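Local structure of HslVU complex proteolytic subunit, putative (Trypanosoma brucei brucei, 4HNZ) at residues Ile123-Thr128 / Val161-His166; Lys131-Ala136 / Arg150-Ile155; Asp144-Ala149 / Trp167-Leu172. The protein forms the proteolytic double ring of the mitochondrial HslVU complex, cleaving by a threonine-type mechanism the proteins that its ATPase partner HslU unfolds. All coordinates share one frame; numbering follows the deposited sequence.

Contact 1: residues Ile123-Thr128 / Val161-His166; sequences IGSGGT and VFSNEH. With MG (magnesium ion), chain M.
Two serine hydroxyls, S125 OG and S163 OG, face each other at 4.2 Å, too far to bond; each has partners elsewhere, S125 OG with T1 N and D160 OD2, S163 OG with T2 OG1. T1 is probably the catalytic nucleophile, as in other proteasome-type Ntn hydrolases, which would place the contact beside the active site. With OG between its own backbone N and carbonyl carbon (chi1 49°), S125 sets that oxygen against the other loop, S125 OG lying 3.5 Å from F162 CB, while S125 CB comes obliquely to the F162 ring. The F162 ring in turn lies against its neighbour, with V161 CG2 3.6 Å above the ring plane and over its centre. On the 123-128 side the chain turns through glycines, closed by the backbone bond from G127 N to G124 O, 3.0 Å, at the start of helix 127-137. G126 brings its backbone N to 4.4 Å from S163 OG, and G126 and F162 both have backbone hydrogen bonds to T1. S163 turns its carbonyl to a magnesium ion, with S163 O at 2.4 Å from the metal; the carbonyl oxygens of T157 and D160 bind it too, and a water at 2.6 Å from the magnesium donates to V161 O. D160 OD2 holds S125 OG, which in turn bonds the amine T1 N, and magnesium ties down the S163 carbonyl; this chemistry is consistent with a pocket that orients T1 for attack on peptide bonds.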
loop_
_atom_site.group_PDB
_atom_site.type_symbol
_atom_site.label_atom_id
_atom_site.label_comp_id
_atom_site.label_asym_id
_atom_site.label_seq_id
_atom_site.Cartn_x
_atom_site.Cartn_y
_atom_site.Cartn_z
ATOM N N ILE A 123 -5.982 15.328 27.194
ATOM C CA ILE A 123 -5.445 14.338 26.283
ATOM C C ILE A 123 -6.431 13.174 26.072
ATOM O O ILE A 123 -7.448 13.067 26.752
ATOM C CB ILE A 123 -4.119 13.744 26.775
ATOM C CG1 ILE A 123 -4.238 13.176 28.187
ATOM C CG2 ILE A 123 -3.050 14.816 26.738
ATOM C CD1 ILE A 123 -3.027 12.413 28.682
ATOM N N GLY A 124 -6.071 12.299 25.107
ATOM C CA GLY A 124 -6.836 11.113 24.767
ATOM C C GLY A 124 -7.721 11.363 23.563
ATOM O O GLY A 124 -7.920 12.475 23.172
ATOM N N SER A 125 -8.289 10.305 23.018
ATOM C CA SER A 125 -9.272 10.400 21.971
ATOM C C SER A 125 -10.383 11.356 22.321
ATOM O O SER A 125 -10.981 11.946 21.442
ATOM C CB SER A 125 -9.872 8.991 21.712
ATOM O OG SER A 125 -10.278 8.378 22.945
ATOM N N GLY A 126 -10.744 11.483 23.592
ATOM C CA GLY A 126 -11.836 12.404 23.951
ATOM C C GLY A 126 -11.411 13.789 24.438
ATOM O O GLY A 126 -12.262 14.670 24.660
ATOM N N GLY A 127 -10.116 13.988 24.564
ATOM C CA GLY A 127 -9.573 15.161 25.229
ATOM C C GLY A 127 -9.926 16.475 24.619
ATOM O O GLY A 127 -10.240 17.422 25.306
ATOM N N THR A 128 -9.937 16.529 23.309
ATOM C CA THR A 128 -10.252 17.757 22.653
ATOM C C THR A 128 -11.729 18.137 22.830
ATOM O O THR A 128 -12.041 19.324 22.904
ATOM C CB THR A 128 -9.858 17.705 21.169
ATOM O OG1 THR A 128 -8.445 17.385 21.094
ATOM C CG2 THR A 128 -9.987 19.105 20.525
ATOM N N VAL A 161 -16.538 7.286 21.650
ATOM C CA VAL A 161 -16.823 5.908 21.866
ATOM C C VAL A 161 -15.734 5.218 22.676
ATOM O O VAL A 161 -15.978 4.147 23.206
ATOM C CB VAL A 161 -17.052 5.124 20.548
ATOM C CG1 VAL A 161 -18.137 5.787 19.707
ATOM C CG2 VAL A 161 -15.790 5.013 19.700
ATOM N N PHE A 162 -14.535 5.835 22.774
ATOM C CA PHE A 162 -13.383 5.214 23.504
ATOM C C PHE A 162 -13.225 5.660 24.916
ATOM O O PHE A 162 -12.225 5.337 25.533
ATOM C CB PHE A 162 -12.063 5.411 22.717
ATOM C CG PHE A 162 -12.131 4.846 21.305
ATOM C CD1 PHE A 162 -12.323 3.475 21.092
ATOM C CD2 PHE A 162 -12.049 5.691 20.177
ATOM C CE1 PHE A 162 -12.343 2.960 19.806
ATOM C CE2 PHE A 162 -12.132 5.172 18.898
ATOM C CZ PHE A 162 -12.254 3.810 18.704
ATOM N N SER A 163 -14.206 6.371 25.437
ATOM C CA SER A 163 -14.214 6.780 26.830
ATOM C C SER A 163 -15.595 6.466 27.444
ATOM O O SER A 163 -16.623 6.488 26.728
ATOM C CB SER A 163 -13.949 8.293 26.950
ATOM O OG SER A 163 -12.741 8.665 26.297
ATOM N N ASN A 164 -15.640 6.192 28.761
ATOM C CA ASN A 164 -16.953 5.899 29.402
ATOM C C ASN A 164 -17.359 6.951 30.413
ATOM O O ASN A 164 -16.666 7.947 30.610
ATOM C CB ASN A 164 -16.980 4.477 29.982
ATOM C CG ASN A 164 -16.036 4.289 31.166
ATOM O OD1 ASN A 164 -15.491 5.250 31.736
ATOM N ND2 ASN A 164 -15.865 3.048 31.569
ATOM N N GLU A 165 -18.444 6.671 31.092
ATOM C CA GLU A 165 -19.069 7.628 31.975
ATOM C C GLU A 165 -18.595 7.561 33.412
ATOM O O GLU A 165 -19.127 8.247 34.230
ATOM C CB GLU A 165 -20.600 7.454 31.931
ATOM C CG GLU A 165 -21.128 6.205 32.655
ATOM C CD GLU A 165 -21.182 4.913 31.798
ATOM O OE1 GLU A 165 -20.405 4.754 30.805
ATOM O OE2 GLU A 165 -22.070 4.066 32.102
ATOM N N HIS A 166 -17.632 6.722 33.723
ATOM C CA HIS A 166 -17.194 6.564 35.096
ATOM C C HIS A 166 -15.846 7.285 35.210
ATOM O O HIS A 166 -14.960 7.094 34.389
ATOM C CB HIS A 166 -17.077 5.072 35.459
ATOM C CG HIS A 166 -18.353 4.290 35.302
ATOM N ND1 HIS A 166 -19.468 4.526 36.078
ATOM C CD2 HIS A 166 -18.675 3.244 34.495
ATOM C CE1 HIS A 166 -20.432 3.694 35.735
ATOM N NE2 HIS A 166 -19.977 2.907 34.770
HETATM MG MG MG M . -18.501 6.995 25.272
HETATM O O HOH W 1 -18.434 4.411 25.017
#

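Contact 2: residues Lys131-Ala136 / Arg150-Ile155; sequences KAAARA and RKAMRI
Helices 127-137 and 145-159 run roughly antiparallel where A133 meets A152: the axes of the short segments come within 8.2 Å, with 144° between their N-to-C directions. They form the helical hairpin that makes up one outer layer of the alpha-beta-beta-alpha sandwich of proteasome-like subunits. Alanines make this closeness possible, and the nearest CA atoms, those of A133 and A152, are only 5.0 Å apart. The A133 methyl lies over the opposite backbone, its CB 3.9 Å from A152 CA. In return the A152 methyl enters between A133 and A134, meeting the A134 backbone with A152 CB 3.7 Å from A134 N. Below the pair, A152 and M153 rest on L4 of strand 3-8 and A134 on I120 of strand 120-123, so the hairpin sits directly on the sheet. A neighbouring subunit packs beside the pair: A132 and A136 touch I155 of that chain, and K151 NZ is hydrogen-bonded to A136 O of it. No hydrogen bond links the two segments; the buried contact is wholly apolar. I155 adds the one longer side chain: with CG1 anti to the carbonyl carbon (chi1 -70°), its CD1 stops 4.2 Å from A133 CB.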
loop_
_atom_site.group_PDB
_atom_site.type_symbol
_atom_site.label_atom_id
_atom_site.label_comp_id
_atom_site.label_asym_id
_atom_site.label_seq_id
_atom_site.Cartn_x
_atom_site.Cartn_y
_atom_site.Cartn_z
ATOM N N LYS A 131 -11.950 19.598 26.283
ATOM C CA LYS A 131 -11.340 20.911 26.299
ATOM C C LYS A 131 -12.251 21.958 25.701
ATOM O O LYS A 131 -12.463 23.014 26.289
ATOM C CB LYS A 131 -10.090 20.832 25.515
ATOM C CG LYS A 131 -9.501 22.157 25.286
ATOM C CD LYS A 131 -8.335 22.047 24.334
ATOM C CE LYS A 131 -7.006 22.065 25.075
ATOM N NZ LYS A 131 -5.897 22.239 24.070
ATOM N N ALA A 132 -12.896 21.639 24.590
ATOM C CA ALA A 132 -13.890 22.532 24.022
ATOM C C ALA A 132 -15.068 22.820 25.003
ATOM O O ALA A 132 -15.475 23.961 25.206
ATOM C CB ALA A 132 -14.431 21.966 22.706
ATOM N N ALA A 133 -15.582 21.793 25.626
ATOM C CA ALA A 133 -16.661 22.009 26.558
ATOM C C ALA A 133 -16.164 22.804 27.764
ATOM O O ALA A 133 -16.872 23.710 28.226
ATOM C CB ALA A 133 -17.268 20.685 26.997
ATOM N N ALA A 134 -15.007 22.468 28.305
ATOM C CA ALA A 134 -14.522 23.188 29.467
ATOM C C ALA A 134 -14.260 24.639 29.144
ATOM O O ALA A 134 -14.501 25.525 29.960
ATOM C CB ALA A 134 -13.240 22.572 29.998
ATOM N N ARG A 135 -13.729 24.917 27.957
ATOM C CA ARG A 135 -13.528 26.313 27.574
ATOM C C ARG A 135 -14.783 27.121 27.522
ATOM O O ARG A 135 -14.754 28.318 27.659
ATOM C CB ARG A 135 -12.787 26.401 26.232
ATOM C CG ARG A 135 -11.302 26.157 26.419
ATOM C CD ARG A 135 -10.517 26.367 25.142
ATOM N NE ARG A 135 -9.103 26.251 25.417
ATOM C CZ ARG A 135 -8.166 26.060 24.486
ATOM N NH1 ARG A 135 -8.486 25.918 23.207
ATOM N NH2 ARG A 135 -6.882 25.967 24.855
ATOM N N ALA A 136 -15.900 26.463 27.231
ATOM C CA ALA A 136 -17.170 27.166 27.107
ATOM C C ALA A 136 -17.634 27.618 28.461
ATOM O O ALA A 136 -18.341 28.607 28.567
ATOM C CB ALA A 136 -18.228 26.272 26.466
ATOM N N ARG A 150 -16.561 18.129 35.471
ATOM C CA ARG A 150 -17.581 17.059 35.419
ATOM C C ARG A 150 -18.497 17.195 34.250
ATOM O O ARG A 150 -18.832 16.237 33.591
ATOM C CB ARG A 150 -18.432 17.043 36.686
ATOM C CG ARG A 150 -17.686 16.451 37.870
ATOM C CD ARG A 150 -18.522 16.414 39.163
ATOM N NE ARG A 150 -17.743 15.812 40.249
ATOM C CZ ARG A 150 -17.394 14.515 40.325
ATOM N NH1 ARG A 150 -16.686 14.083 41.353
ATOM N NH2 ARG A 150 -17.773 13.638 39.400
ATOM N N LYS A 151 -18.908 18.417 33.990
ATOM C CA LYS A 151 -19.775 18.682 32.874
ATOM C C LYS A 151 -19.033 18.369 31.555
ATOM O O LYS A 151 -19.602 17.802 30.632
ATOM C CB LYS A 151 -20.197 20.149 32.941
ATOM C CG LYS A 151 -21.691 20.410 32.974
ATOM C CD LYS A 151 -22.237 20.590 31.567
ATOM C CE LYS A 151 -23.662 21.137 31.571
ATOM N NZ LYS A 151 -23.667 22.644 31.719
ATOM N N ALA A 152 -17.779 18.812 31.466
ATOM C CA ALA A 152 -17.007 18.632 30.278
ATOM C C ALA A 152 -16.740 17.161 30.019
ATOM O O ALA A 152 -16.831 16.721 28.892
ATOM C CB ALA A 152 -15.738 19.411 30.348
ATOM N N MET A 153 -16.513 16.394 31.065
ATOM C CA MET A 153 -16.365 14.953 30.916
ATOM C C MET A 153 -17.621 14.251 30.491
ATOM O O MET A 153 -17.542 13.272 29.725
ATOM C CB MET A 153 -15.889 14.295 32.208
ATOM C CG MET A 153 -14.500 14.655 32.642
ATOM S SD MET A 153 -13.186 14.006 31.585
ATOM C CE MET A 153 -13.173 12.278 32.068
ATOM N N ARG A 154 -18.762 14.636 31.018
ATOM C CA ARG A 154 -20.021 14.002 30.591
ATOM C C ARG A 154 -20.195 14.224 29.104
ATOM O O ARG A 154 -20.521 13.304 28.369
ATOM C CB ARG A 154 -21.254 14.532 31.342
ATOM C CG ARG A 154 -22.626 13.985 30.846
ATOM C CD ARG A 154 -23.003 12.574 31.374
ATOM N NE ARG A 154 -22.740 12.280 32.832
ATOM C CZ ARG A 154 -23.222 12.976 33.921
ATOM N NH1 ARG A 154 -23.976 14.073 33.756
ATOM N NH2 ARG A 154 -22.945 12.602 35.207
ATOM N N ILE A 155 -19.924 15.436 28.659
ATOM C CA ILE A 155 -20.065 15.771 27.265
ATOM C C ILE A 155 -19.052 15.072 26.381
ATOM O O ILE A 155 -19.447 14.463 25.342
ATOM C CB ILE A 155 -19.995 17.305 27.045
ATOM C CG1 ILE A 155 -21.271 17.917 27.631
ATOM C CG2 ILE A 155 -19.861 17.656 25.569
ATOM C CD1 ILE A 155 -21.159 19.385 27.850
#

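Contact 3: residues Asp144-Ala149 / Trp167-Leu172; sequences DAEKIA and WDVEVL
E146 on the first turn of helix 145-159 reaches over V169 and V171 of strand 167-172, a surface contact between the helical layer of the Ntn sandwich and the strand that pairs with strand 11-22 in the sheet beneath. The van der Waals part is loose. The valines point toward the helix, and the two oxygens of the E146 carboxylate each come near one valine methyl: E146 OE2 is 4.3 Å from V169 CG1. An extended chain puts the carboxylate there, with CG anti to the backbone N (chi1 -177°) and CD again nearly anti (chi2 165°). Of charged interactions, none crosses between the segments; E146 OE2 is instead in a salt bridge with R150 NE one turn further along the helix, and R150 itself packs on V169, so acid and base cover the same valine together. Beneath them A149 rests on V13 and L15 of strand 11-22, bringing the helix down onto the sheet. Hydrogen bonding is local to the helix start. D144 is its N-cap, and K147 N bonds to D144 OD1 nearly along the C-O axis, at 2.9 Å with an N-H...O angle of 156°. The other carboxylate oxygen, E146 OE1, stands 4.3 Å from V171 CG2.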
loop_
_atom_site.group_PDB
_atom_site.type_symbol
_atom_site.label_atom_id
_atom_site.label_comp_id
_atom_site.label_asym_id
_atom_site.label_seq_id
_atom_site.Cartn_x
_atom_site.Cartn_y
_atom_site.Cartn_z
ATOM N N ASP A 144 -17.292 26.346 39.303
ATOM C CA ASP A 144 -15.909 26.176 39.776
ATOM C C ASP A 144 -15.235 25.054 38.981
ATOM O O ASP A 144 -15.879 24.389 38.153
ATOM C CB ASP A 144 -15.856 25.922 41.277
ATOM C CG ASP A 144 -16.492 24.603 41.680
ATOM O OD1 ASP A 144 -16.789 23.704 40.857
ATOM O OD2 ASP A 144 -16.633 24.387 42.909
ATOM N N ALA A 145 -13.954 24.833 39.260
ATOM C CA ALA A 145 -13.165 23.891 38.497
ATOM C C ALA A 145 -13.777 22.509 38.406
ATOM O O ALA A 145 -13.866 21.917 37.338
ATOM C CB ALA A 145 -11.759 23.800 39.075
ATOM N N GLU A 146 -14.199 21.983 39.539
ATOM C CA GLU A 146 -14.727 20.653 39.528
ATOM C C GLU A 146 -16.039 20.587 38.742
ATOM O O GLU A 146 -16.328 19.585 38.097
ATOM C CB GLU A 146 -14.908 20.126 40.949
ATOM C CG GLU A 146 -15.398 18.685 40.932
ATOM C CD GLU A 146 -15.279 17.963 42.251
ATOM O OE1 GLU A 146 -14.701 18.532 43.211
ATOM O OE2 GLU A 146 -15.786 16.821 42.321
ATOM N N LYS A 147 -16.876 21.608 38.864
ATOM C CA LYS A 147 -18.164 21.578 38.191
ATOM C C LYS A 147 -17.922 21.644 36.661
ATOM O O LYS A 147 -18.532 20.917 35.908
ATOM C CB LYS A 147 -19.057 22.697 38.700
ATOM C CG LYS A 147 -20.497 22.517 38.320
ATOM C CD LYS A 147 -21.407 23.638 38.828
ATOM C CE LYS A 147 -22.835 23.425 38.281
ATOM N NZ LYS A 147 -23.791 24.539 38.585
ATOM N N ILE A 148 -16.977 22.475 36.245
ATOM C CA ILE A 148 -16.615 22.571 34.851
ATOM C C ILE A 148 -16.127 21.229 34.336
ATOM O O ILE A 148 -16.599 20.742 33.296
ATOM C CB ILE A 148 -15.536 23.613 34.636
ATOM C CG1 ILE A 148 -16.084 24.991 34.887
ATOM C CG2 ILE A 148 -15.019 23.581 33.222
ATOM C CD1 ILE A 148 -15.011 26.032 35.060
ATOM N N ALA A 149 -15.203 20.619 35.072
ATOM C CA ALA A 149 -14.615 19.358 34.670
ATOM C C ALA A 149 -15.639 18.238 34.538
ATOM O O ALA A 149 -15.599 17.499 33.559
ATOM C CB ALA A 149 -13.498 18.940 35.621
ATOM N N TRP A 167 -15.712 8.194 36.169
ATOM C CA TRP A 167 -14.534 9.088 36.226
ATOM C C TRP A 167 -13.854 9.025 37.577
ATOM O O TRP A 167 -14.501 8.938 38.590
ATOM C CB TRP A 167 -14.915 10.537 35.923
ATOM C CG TRP A 167 -15.777 10.667 34.752
ATOM C CD1 TRP A 167 -15.611 10.057 33.539
ATOM C CD2 TRP A 167 -16.989 11.396 34.666
ATOM N NE1 TRP A 167 -16.691 10.317 32.727
ATOM C CE2 TRP A 167 -17.542 11.153 33.398
ATOM C CE3 TRP A 167 -17.673 12.208 35.537
ATOM C CZ2 TRP A 167 -18.733 11.736 32.972
ATOM C CZ3 TRP A 167 -18.893 12.750 35.124
ATOM C CH2 TRP A 167 -19.410 12.495 33.866
ATOM N N ASP A 168 -12.552 9.097 37.589
ATOM C CA ASP A 168 -11.802 9.354 38.806
ATOM C C ASP A 168 -11.446 10.834 38.847
ATOM O O ASP A 168 -11.224 11.465 37.806
ATOM C CB ASP A 168 -10.550 8.497 38.809
ATOM C CG ASP A 168 -10.870 7.024 39.035
ATOM O OD1 ASP A 168 -11.385 6.728 40.127
ATOM O OD2 ASP A 168 -10.607 6.171 38.145
ATOM N N VAL A 169 -11.390 11.370 40.054
ATOM C CA VAL A 169 -11.130 12.770 40.277
ATOM C C VAL A 169 -9.978 12.940 41.272
ATOM O O VAL A 169 -9.955 12.315 42.328
ATOM C CB VAL A 169 -12.352 13.451 40.871
ATOM C CG1 VAL A 169 -12.096 14.931 41.005
ATOM C CG2 VAL A 169 -13.578 13.220 39.989
ATOM N N GLU A 170 -9.028 13.798 40.940
ATOM C CA GLU A 170 -8.095 14.310 41.909
ATOM C C GLU A 170 -8.237 15.826 41.980
ATOM O O GLU A 170 -8.401 16.500 40.960
ATOM C CB GLU A 170 -6.663 13.935 41.517
ATOM C CG GLU A 170 -6.329 12.464 41.703
ATOM C CD GLU A 170 -6.206 12.027 43.165
ATOM O OE1 GLU A 170 -6.096 10.800 43.380
ATOM O OE2 GLU A 170 -6.196 12.864 44.096
ATOM N N VAL A 171 -7.999 16.369 43.174
ATOM C CA VAL A 171 -8.065 17.800 43.430
ATOM C C VAL A 171 -6.765 18.291 44.103
ATOM O O VAL A 171 -6.162 17.585 44.894
ATOM C CB VAL A 171 -9.298 18.080 44.310
ATOM C CG1 VAL A 171 -9.533 19.567 44.441
ATOM C CG2 VAL A 171 -10.523 17.434 43.709
ATOM N N LEU A 172 -6.299 19.486 43.773
ATOM C CA LEU A 172 -5.166 20.133 44.487
ATOM C C LEU A 172 -5.426 21.633 44.706
ATOM O O LEU A 172 -6.189 22.213 43.934
ATOM C CB LEU A 172 -3.895 19.956 43.671
ATOM C CG LEU A 172 -3.405 18.528 43.421
ATOM C CD1 LEU A 172 -2.334 18.548 42.353
ATOM C CD2 LEU A 172 -2.837 17.950 44.717
#

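The three contacts belong to the C-terminal part of one proteasome-type domain, and their segments follow in the order 123-128, 131-136, 144-149, 150-155, 161-166, 167-172. Contact 2 lies about 11 Å from each of the others, centre to centre, while contacts 1 and 3 are about 15 Å apart. Contacts 1 and 2 share helix 127-137; contacts 2 and 3 share helix 145-159 and touch directly, with R154 NE 3.5 Å from W167 CH2 and M153 also packing on the W167 ring. One end of the hairpin lies at the probable active site and the magnesium ion, while strand 167-172 runs alongside helix 145-159, so active-site loops, subunit interface and sheet form one compact unit.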